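Local coordinates for secreted protein (Streptomyces lividans TK24, PDB 5LXZ) that is a secreted copper metalloradical protein of the galactose oxidase-like AA5 family, probably oxidising its substrate at a mononuclear copper site, at residues C80-A94 with R246-I259. The protein carries 1 engineered substitution. Sequence-based numbering, arbitrary orientation. Where two conformers were deposited one is given.
Sequences CTGHTQLANGNLLIA and RAYPTLTTLGDGKI. Engineered in segment 246-259: Ala247 (natural residue Trp). With CU (copper (II) ion), chain B; EDO (1,2-ethanediol), chain P; EDO (1,2-ethanediol), chain N.
Ile259 fits between three side chains of residues 80-94. Its CG1 lies 3.5 Å from CD2 of Leu86, while its CG2 passes CD2 of Leu92, the two side chains running in opposite directions. Thr84 meets it tip to tip: CG2 of Thr84 is 3.8 Å from CD1 of Ile259, a placement that follows from Thr84 OG1 lying opposite the backbone N (chi1 -158°), where it bonds Asp553 and accepts from water 1, itself an acceptor from Thr253 N. With Ile259 cut back to alanine, Leu86 and Leu92 would probably face a gap and the Thr84 methyl lose its apolar mate. Leu251 crosses Leu92 at about a right angle, the two CD2 atoms 3.8 Å apart, and Ala94 CB flanks the same Leu251 methyl. Gly82 CA makes a CA-H...O contact of 3.3 Å with Pro249 O, a buried oxygen without a hydrogen-bond partner. Strands 81-85 and 250-253 run near parallel (16°), as inner strands of adjacent kelch propeller blades do, yet the sole direct hydrogen bond between the segments precedes them: Tyr248 N to Cys80 O, 2.8 Å and 166°. In one of two conformers, Cys80 makes an oblique sulfur-aromatic contact with Tyr248, SG 3.7 Å from CE1 and not covalently linked. Tyr248 OH binds copper at 2.1 Å with His461 and His548; Tyr460 belongs to the same site. Apolar packing and a water bridge thus join the blades, and the Cys80-Tyr248 pairing is consistent with that of galactose oxidase relatives.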
ATOM      1  N   CYS A  80       3.482  -9.039   2.230  0.70 17.57           N
ATOM      2  CA  CYS A  80       4.285  -8.492   1.080  0.70 14.83           C
ATOM      3  C   CYS A  80       3.629  -8.655  -0.287  0.70 12.34           C
ATOM      4  O   CYS A  80       4.292  -8.502  -1.305  0.70 10.72           O
ATOM      5  CB  CYS A  80       5.733  -9.086   0.915  0.70 15.54           C
ATOM      6  SG  CYS A  80       6.875  -9.185   2.319  0.70 17.34           S
ATOM      7  N   THR A  81       2.350  -9.003  -0.326  1.00 10.19           N
ATOM      8  CA  THR A  81       1.648  -9.088  -1.598  1.00  9.66           C
ATOM      9  C   THR A  81       1.038  -7.784  -2.018  1.00  8.15           C
ATOM     10  O   THR A  81       0.918  -6.858  -1.230  1.00  8.29           O
ATOM     11  CB  THR A  81       0.449 -10.052  -1.461  1.00 10.36           C
ATOM     12  OG1 THR A  81      -0.298  -9.719  -0.271  1.00 11.10           O
ATOM     13  CG2 THR A  81       0.901 -11.423  -1.425  1.00 11.65           C
ATOM     14  N   GLY A  82       0.634  -7.704  -3.296  1.00  7.54           N
ATOM     15  CA  GLY A  82      -0.232  -6.665  -3.795  1.00  7.55           C
ATOM     16  C   GLY A  82      -1.589  -7.278  -4.071  1.00  7.61           C
ATOM     17  O   GLY A  82      -1.712  -8.496  -4.183  1.00  8.11           O
ATOM     18  N   HIS A  83      -2.626  -6.458  -4.195  1.00  7.60           N
ATOM     19  CA  HIS A  83      -3.970  -7.006  -4.254  1.00  8.36           C
ATOM     20  C   HIS A  83      -4.968  -5.977  -4.700  1.00  8.96           C
ATOM     21  O   HIS A  83      -4.864  -4.799  -4.308  1.00  9.75           O
ATOM     22  CB  HIS A  83      -4.411  -7.620  -2.951  1.00  8.79           C
ATOM     23  CG  HIS A  83      -4.000  -6.849  -1.761  1.00  9.09           C
ATOM     24  ND1 HIS A  83      -4.277  -5.513  -1.597  1.00 10.04           N
ATOM     25  CD2 HIS A  83      -3.268  -7.215  -0.694  1.00 10.28           C
ATOM     26  CE1 HIS A  83      -3.788  -5.106  -0.441  1.00 10.79           C
ATOM     27  NE2 HIS A  83      -3.153  -6.111   0.111  1.00 10.91           N
ATOM     28  N   THR A  84      -5.943  -6.404  -5.497  1.00  8.55           N
ATOM     29  CA  THR A  84      -7.033  -5.547  -5.884  1.00  8.56           C
ATOM     30  C   THR A  84      -8.251  -6.422  -6.219  1.00  8.16           C
ATOM     31  O   THR A  84      -8.124  -7.610  -6.538  1.00  8.10           O
ATOM     32  CB  THR A  84      -6.614  -4.582  -6.999  1.00  9.88           C
ATOM     33  OG1 THR A  84      -7.501  -3.439  -7.020  1.00 10.95           O
ATOM     34  CG2 THR A  84      -6.577  -5.275  -8.325  1.00 10.24           C
ATOM     35  N   GLN A  85      -9.434  -5.842  -6.102  1.00  7.36           N
ATOM     36  CA  GLN A  85     -10.672  -6.520  -6.462  1.00  7.35           C
ATOM     37  C   GLN A  85     -10.828  -6.674  -7.951  1.00  7.39           C
ATOM     38  O   GLN A  85     -10.686  -5.721  -8.701  1.00  8.74           O
ATOM     39  CB  GLN A  85     -11.862  -5.719  -5.921  1.00  7.25           C
ATOM     40  CG  GLN A  85     -13.162  -6.522  -6.042  1.00  7.75           C
ATOM     41  CD  GLN A  85     -14.467  -5.746  -5.997  1.00  8.58           C
ATOM     42  OE1 GLN A  85     -15.512  -6.261  -6.457  1.00  9.02           O
ATOM     43  NE2 GLN A  85     -14.477  -4.582  -5.396  1.00  9.22           N
ATOM     44  N   LEU A  86     -11.149  -7.877  -8.375  1.00  7.41           N
ATOM     45  CA  LEU A  86     -11.507  -8.172  -9.751  1.00  7.95           C
ATOM     46  C   LEU A  86     -12.988  -7.885  -9.985  1.00  8.44           C
ATOM     47  O   LEU A  86     -13.764  -7.680  -9.070  1.00  8.74           O
ATOM     48  CB  LEU A  86     -11.221  -9.639 -10.032  1.00  8.19           C
ATOM     49  CG  LEU A  86      -9.764 -10.038  -9.892  1.00  8.91           C
ATOM     50  CD1 LEU A  86      -9.657 -11.511 -10.184  1.00  9.89           C
ATOM     51  CD2 LEU A  86      -8.821  -9.232 -10.758  1.00  9.69           C
ATOM     52  N   ALA A  87     -13.360  -7.855 -11.255  1.00  9.91           N
ATOM     53  CA  ALA A  87     -14.771  -7.584 -11.606  1.00 10.80           C
ATOM     54  C   ALA A  87     -15.769  -8.541 -11.001  1.00 11.88           C
ATOM     55  O   ALA A  87     -16.917  -8.165 -10.693  1.00 13.63           O
ATOM     56  CB  ALA A  87     -14.944  -7.552 -13.120  1.00 11.40           C
ATOM     57  N   ASN A  88     -15.365  -9.794 -10.767  1.00 12.89           N
ATOM     58  CA  ASN A  88     -16.267 -10.705 -10.088  1.00 14.24           C
ATOM     59  C   ASN A  88     -16.277 -10.687  -8.572  1.00 13.79           C
ATOM     60  O   ASN A  88     -16.941 -11.507  -7.934  1.00 15.21           O
ATOM     61  CB  ASN A  88     -16.019 -12.112 -10.588  1.00 15.58           C
ATOM     62  CG  ASN A  88     -14.706 -12.686 -10.113  1.00 17.22           C
ATOM     63  OD1 ASN A  88     -13.900 -12.035  -9.426  1.00 15.23           O
ATOM     64  ND2 ASN A  88     -14.461 -13.929 -10.517  1.00 20.57           N
ATOM     65  N   GLY A  89     -15.595  -9.725  -7.948  1.00 10.80           N
ATOM     66  CA  GLY A  89     -15.561  -9.631  -6.495  1.00 10.77           C
ATOM     67  C   GLY A  89     -14.470 -10.433  -5.848  1.00 10.02           C
ATOM     68  O   GLY A  89     -14.210 -10.281  -4.666  1.00 11.47           O
ATOM     69  N   ASN A  90     -13.769 -11.287  -6.601  1.00  9.02           N
ATOM     70  CA  ASN A  90     -12.626 -11.979  -6.023  1.00  8.48           C
ATOM     71  C   ASN A  90     -11.496 -10.981  -5.832  1.00  8.20           C
ATOM     72  O   ASN A  90     -11.420  -9.975  -6.513  1.00  8.64           O
ATOM     73  CB  ASN A  90     -12.126 -13.095  -6.910  1.00  8.46           C
ATOM     74  CG  ASN A  90     -13.069 -14.288  -6.968  1.00  9.09           C
ATOM     75  OD1 ASN A  90     -14.097 -14.345  -6.317  1.00  9.63           O
ATOM     76  ND2 ASN A  90     -12.675 -15.262  -7.764  1.00 10.28           N
ATOM     77  N   LEU A  91     -10.635 -11.231  -4.867  1.00  8.33           N
ATOM     78  CA  LEU A  91      -9.481 -10.389  -4.625  1.00  8.42           C
ATOM     79  C   LEU A  91      -8.291 -11.072  -5.281  1.00  8.43           C
ATOM     80  O   LEU A  91      -7.936 -12.179  -4.880  1.00  8.87           O
ATOM     81  CB  LEU A  91      -9.219 -10.228  -3.127  1.00  9.24           C
ATOM     82  CG  LEU A  91      -8.163  -9.193  -2.757  1.00 10.12           C
ATOM     83  CD1 LEU A  91      -8.674  -7.754  -2.928  1.00 10.23           C
ATOM     84  CD2 LEU A  91      -7.700  -9.380  -1.309  1.00 11.18           C
ATOM     85  N   LEU A  92      -7.689 -10.438  -6.282  1.00  7.45           N
ATOM     86  CA  LEU A  92      -6.463 -10.949  -6.855  1.00  7.43           C
ATOM     87  C   LEU A  92      -5.371 -10.580  -5.860  1.00  8.33           C
ATOM     88  O   LEU A  92      -5.280  -9.425  -5.474  1.00  7.97           O
ATOM     89  CB  LEU A  92      -6.121 -10.354  -8.200  1.00  7.48           C
ATOM     90  CG  LEU A  92      -4.831 -10.826  -8.848  1.00  7.22           C
ATOM     91  CD1 LEU A  92      -4.861 -12.310  -9.214  1.00  7.36           C
ATOM     92  CD2 LEU A  92      -4.591 -10.009 -10.111  1.00  7.97           C
ATOM     93  N   ILE A  93      -4.556 -11.546  -5.457  1.00  8.20           N
ATOM     94  CA  ILE A  93      -3.479 -11.282  -4.495  1.00  9.16           C
ATOM     95  C   ILE A  93      -2.201 -11.944  -5.058  1.00  9.00           C
ATOM     96  O   ILE A  93      -2.246 -13.100  -5.449  1.00 10.84           O
ATOM     97  CB  ILE A  93      -3.929 -11.686  -3.067  1.00 11.19           C
ATOM     98  CG1 ILE A  93      -2.845 -11.332  -2.039  1.00 11.81           C
ATOM     99  CG2 ILE A  93      -4.293 -13.138  -2.998  1.00 12.35           C
ATOM    100  CD1 ILE A  93      -3.387 -11.321  -0.619  1.00 12.59           C
ATOM    101  N   ALA A  94      -1.107 -11.221  -5.196  1.00  8.45           N
ATOM    102  CA  ALA A  94       0.058 -11.717  -5.906  1.00  8.23           C
ATOM    103  C   ALA A  94       1.313 -11.223  -5.268  1.00  8.30           C
ATOM    104  O   ALA A  94       1.370 -10.100  -4.758  1.00  8.14           O
ATOM    105  CB  ALA A  94       0.013 -11.332  -7.350  1.00  9.01           C
ATOM    106  N   ARG A 246       7.925 -10.916  -6.879  1.00  7.87           N
ATOM    107  CA  ARG A 246       7.695  -9.561  -6.392  1.00  7.65           C
ATOM    108  C   ARG A 246       7.267  -9.576  -4.941  1.00  7.91           C
ATOM    109  O   ARG A 246       6.196 -10.052  -4.621  1.00  9.14           O
ATOM    110  CB  ARG A 246       6.613  -8.841  -7.209  1.00  7.70           C
ATOM    111  CG  ARG A 246       6.810  -8.847  -8.725  1.00  7.58           C
ATOM    112  CD  ARG A 246       5.569  -8.194  -9.350  1.00  7.63           C
ATOM    113  NE  ARG A 246       5.607  -8.352 -10.786  1.00  7.24           N
ATOM    114  CZ  ARG A 246       6.195  -7.514 -11.645  1.00  7.39           C
ATOM    115  NH1 ARG A 246       6.733  -6.383 -11.267  1.00  7.36           N
ATOM    116  NH2 ARG A 246       6.228  -7.782 -12.949  1.00  7.84           N
ATOM    117  N   ALA A 247       8.121  -9.043  -4.071  1.00  8.03           N
ATOM    118  CA  ALA A 247       7.724  -8.598  -2.750  1.00  7.85           C
ATOM    119  C   ALA A 247       7.393  -7.133  -2.858  1.00  7.37           C
ATOM    120  O   ALA A 247       8.220  -6.328  -3.293  1.00  8.11           O
ATOM    121  CB  ALA A 247       8.828  -8.792  -1.705  1.00  8.02           C
ATOM    122  N   TYR A 248       6.178  -6.770  -2.441  1.00  7.45           N
ATOM    123  CA  TYR A 248       5.683  -5.381  -2.402  0.70  7.97           C
ATOM    124  C   TYR A 248       5.306  -4.796  -3.775  1.00  6.85           C
ATOM    125  O   TYR A 248       5.594  -3.629  -4.083  1.00  7.04           O
ATOM    126  CB  TYR A 248       6.667  -4.427  -1.744  0.70  9.08           C
ATOM    127  CG  TYR A 248       6.907  -4.546  -0.295  0.70 11.33           C
ATOM    128  CD1 TYR A 248       6.327  -5.534   0.495  0.70 12.41           C
ATOM    129  CD2 TYR A 248       7.693  -3.578   0.298  0.70 13.80           C
ATOM    130  CE1 TYR A 248       6.586  -5.564   1.846  0.70 14.84           C
ATOM    131  CE2 TYR A 248       7.965  -3.623   1.620  0.70 15.60           C
ATOM    132  CZ  TYR A 248       7.412  -4.600   2.387  0.70 15.91           C
ATOM    133  OH  TYR A 248       7.724  -4.538   3.706  0.70 20.85           O
ATOM    134  N   PRO A 249       4.642  -5.567  -4.635  1.00  6.30           N
ATOM    135  CA  PRO A 249       4.151  -4.980  -5.872  1.00  6.31           C
ATOM    136  C   PRO A 249       2.828  -4.193  -5.660  1.00  6.09           C
ATOM    137  O   PRO A 249       2.059  -4.483  -4.728  1.00  6.06           O
ATOM    138  CB  PRO A 249       3.893  -6.202  -6.727  1.00  6.38           C
ATOM    139  CG  PRO A 249       3.343  -7.162  -5.764  1.00  6.28           C
ATOM    140  CD  PRO A 249       4.136  -6.939  -4.481  1.00  6.42           C
ATOM    141  N   THR A 250       2.577  -3.229  -6.553  1.00  5.92           N
ATOM    142  CA  THR A 250       1.210  -2.717  -6.672  1.00  6.04           C
ATOM    143  C   THR A 250       0.494  -3.451  -7.765  1.00  6.07           C
ATOM    144  O   THR A 250       1.048  -3.635  -8.844  1.00  6.17           O
ATOM    145  CB  THR A 250       1.216  -1.214  -6.955  1.00  6.29           C
ATOM    146  OG1 THR A 250       1.535  -0.565  -5.717  1.00  6.51           O
ATOM    147  CG2 THR A 250      -0.124  -0.680  -7.416  1.00  6.48           C
ATOM    148  N   LEU A 251      -0.753  -3.843  -7.467  1.00  6.33           N
ATOM    149  CA  LEU A 251      -1.692  -4.344  -8.465  1.00  6.89           C
ATOM    150  C   LEU A 251      -2.772  -3.309  -8.650  1.00  6.89           C
ATOM    151  O   LEU A 251      -3.368  -2.881  -7.653  1.00  7.50           O
ATOM    152  CB  LEU A 251      -2.312  -5.639  -7.971  1.00  7.05           C
ATOM    153  CG  LEU A 251      -1.577  -6.930  -8.350  1.00  8.52           C
ATOM    154  CD1 LEU A 251      -0.158  -6.989  -7.954  1.00  9.33           C
ATOM    155  CD2 LEU A 251      -2.371  -8.110  -7.757  1.00  8.81           C
ATOM    156  N   THR A 252      -3.021  -2.881  -9.858  1.00  7.09           N
ATOM    157  CA  THR A 252      -4.007  -1.827 -10.100  1.00  7.54           C
ATOM    158  C   THR A 252      -4.785  -2.105 -11.380  1.00  7.58           C
ATOM    159  O   THR A 252      -4.236  -2.585 -12.356  1.00  7.26           O
ATOM    160  CB  THR A 252      -3.305  -0.439 -10.090  1.00  8.30           C
ATOM    161  OG1 THR A 252      -4.287   0.590  -9.937  1.00  9.34           O
ATOM    162  CG2 THR A 252      -2.460  -0.191 -11.270  1.00  8.80           C
ATOM    163  N   THR A 253      -6.076  -1.834 -11.349  1.00  7.10           N
ATOM    164  CA  THR A 253      -6.941  -2.124 -12.511  1.00  7.67           C
ATOM    165  C   THR A 253      -6.795  -1.109 -13.614  1.00  7.68           C
ATOM    166  O   THR A 253      -6.787   0.104 -13.351  1.00  8.12           O
ATOM    167  CB  THR A 253      -8.377  -2.091 -12.034  1.00  8.30           C
ATOM    168  OG1 THR A 253      -8.527  -3.059 -10.974  1.00  8.96           O
ATOM    169  CG2 THR A 253      -9.343  -2.377 -13.169  1.00  8.75           C
ATOM    170  N   LEU A 254      -6.671  -1.601 -14.832  1.00  7.42           N
ATOM    171  CA  LEU A 254      -6.591  -0.754 -16.016  1.00  7.68           C
ATOM    172  C   LEU A 254      -7.991  -0.531 -16.633  1.00  7.96           C
ATOM    173  O   LEU A 254      -8.986  -1.093 -16.203  1.00  8.51           O
ATOM    174  CB  LEU A 254      -5.643  -1.393 -17.033  1.00  8.57           C
ATOM    175  CG  LEU A 254      -4.200  -1.587 -16.558  1.00  9.34           C
ATOM    176  CD1 LEU A 254      -3.397  -2.298 -17.650  1.00 10.49           C
ATOM    177  CD2 LEU A 254      -3.529  -0.263 -16.234  1.00 10.57           C
ATOM    178  N   GLY A 255      -8.046   0.315 -17.647  1.00  8.77           N
ATOM    179  CA  GLY A 255      -9.336   0.628 -18.259  1.00  9.26           C
ATOM    180  C   GLY A 255     -10.001  -0.559 -18.931  1.00 10.19           C
ATOM    181  O   GLY A 255     -11.237  -0.581 -18.998  1.00 12.07           O
ATOM    182  N   ASP A 256      -9.223  -1.533 -19.379  1.00 11.45           N
ATOM    183  CA  ASP A 256      -9.770  -2.759 -19.953  1.00 12.94           C
ATOM    184  C   ASP A 256     -10.153  -3.826 -18.915  1.00 12.30           C
ATOM    185  O   ASP A 256     -10.558  -4.928 -19.291  1.00 13.47           O
ATOM    186  CB  ASP A 256      -8.832  -3.336 -21.021  1.00 14.11           C
ATOM    187  CG  ASP A 256      -7.469  -3.694 -20.493  1.00 16.51           C
ATOM    188  OD1 ASP A 256      -7.241  -3.680 -19.283  1.00 15.01           O
ATOM    189  OD2 ASP A 256      -6.556  -3.986 -21.320  1.00 22.25           O
ATOM    190  N   GLY A 257     -10.008  -3.535 -17.627  1.00 10.76           N
ATOM    191  CA  GLY A 257     -10.347  -4.447 -16.574  1.00 10.70           C
ATOM    192  C   GLY A 257      -9.226  -5.453 -16.265  1.00 10.09           C
ATOM    193  O   GLY A 257      -9.371  -6.280 -15.365  1.00 12.59           O
ATOM    194  N   LYS A 258      -8.113  -5.394 -16.988  1.00  9.32           N
ATOM    195  CA  LYS A 258      -6.970  -6.225 -16.677  1.00  9.41           C
ATOM    196  C   LYS A 258      -6.211  -5.575 -15.524  1.00  8.75           C
ATOM    197  O   LYS A 258      -6.406  -4.392 -15.237  1.00  8.38           O
ATOM    198  CB  LYS A 258      -6.103  -6.416 -17.900  1.00 11.01           C
ATOM    199  CG  LYS A 258      -6.867  -7.136 -19.020  1.00 12.13           C
ATOM    200  CD  LYS A 258      -5.938  -7.384 -20.174  1.00 13.75           C
ATOM    201  CE  LYS A 258      -6.733  -7.956 -21.343  1.00 14.89           C
ATOM    202  NZ  LYS A 258      -5.819  -8.150 -22.495  1.00 15.70           N
ATOM    203  N   ILE A 259      -5.417  -6.365 -14.842  1.00  7.60           N
ATOM    204  CA  ILE A 259      -4.692  -5.910 -13.644  1.00  7.29           C
ATOM    205  C   ILE A 259      -3.210  -5.793 -13.898  1.00  6.81           C
ATOM    206  O   ILE A 259      -2.556  -6.754 -14.291  1.00  7.11           O
ATOM    207  CB  ILE A 259      -4.912  -6.842 -12.461  1.00  7.32           C
ATOM    208  CG1 ILE A 259      -6.393  -7.179 -12.255  1.00  8.29           C
ATOM    209  CG2 ILE A 259      -4.246  -6.277 -11.205  1.00  7.68           C
ATOM    210  CD1 ILE A 259      -7.290  -5.990 -12.022  1.00  8.99           C
TER
HETATM  211 CU    CU B 701       6.146  -4.563   5.031  0.70  8.81          CU
HETATM  212  C1  EDO P 715      -0.979  -2.798  -2.990  1.00 19.36           C
HETATM  213  O1  EDO P 715      -1.732  -3.911  -2.480  1.00 21.21           O
HETATM  214  C2  EDO P 715      -1.672  -2.242  -4.183  1.00 19.35           C
HETATM  215  O2  EDO P 715      -2.033  -3.411  -4.927  1.00 15.27           O
HETATM  216  C1  EDO N 713      -5.693   1.682 -20.328  1.00 18.04           C
HETATM  217  O1  EDO N 713      -5.993   1.821 -18.922  1.00 15.04           O
HETATM  218  C2  EDO N 713      -5.511   0.234 -20.764  1.00 20.89           C
HETATM  219  O2  EDO N 713      -6.653  -0.539 -20.444  1.00 19.48           O
HETATM  220  O   HOH W   1      -7.479  -1.619  -8.898  1.00 14.08           O
HETATM  221  O   HOH W   2     -10.484  -4.931 -11.226  1.00 13.05           O
HETATM  222  O   HOH W   3     -10.824  -6.845 -13.244  1.00 18.69           O
HETATM  223  O   HOH W   4       7.947  -5.690   5.542  0.70 16.96           O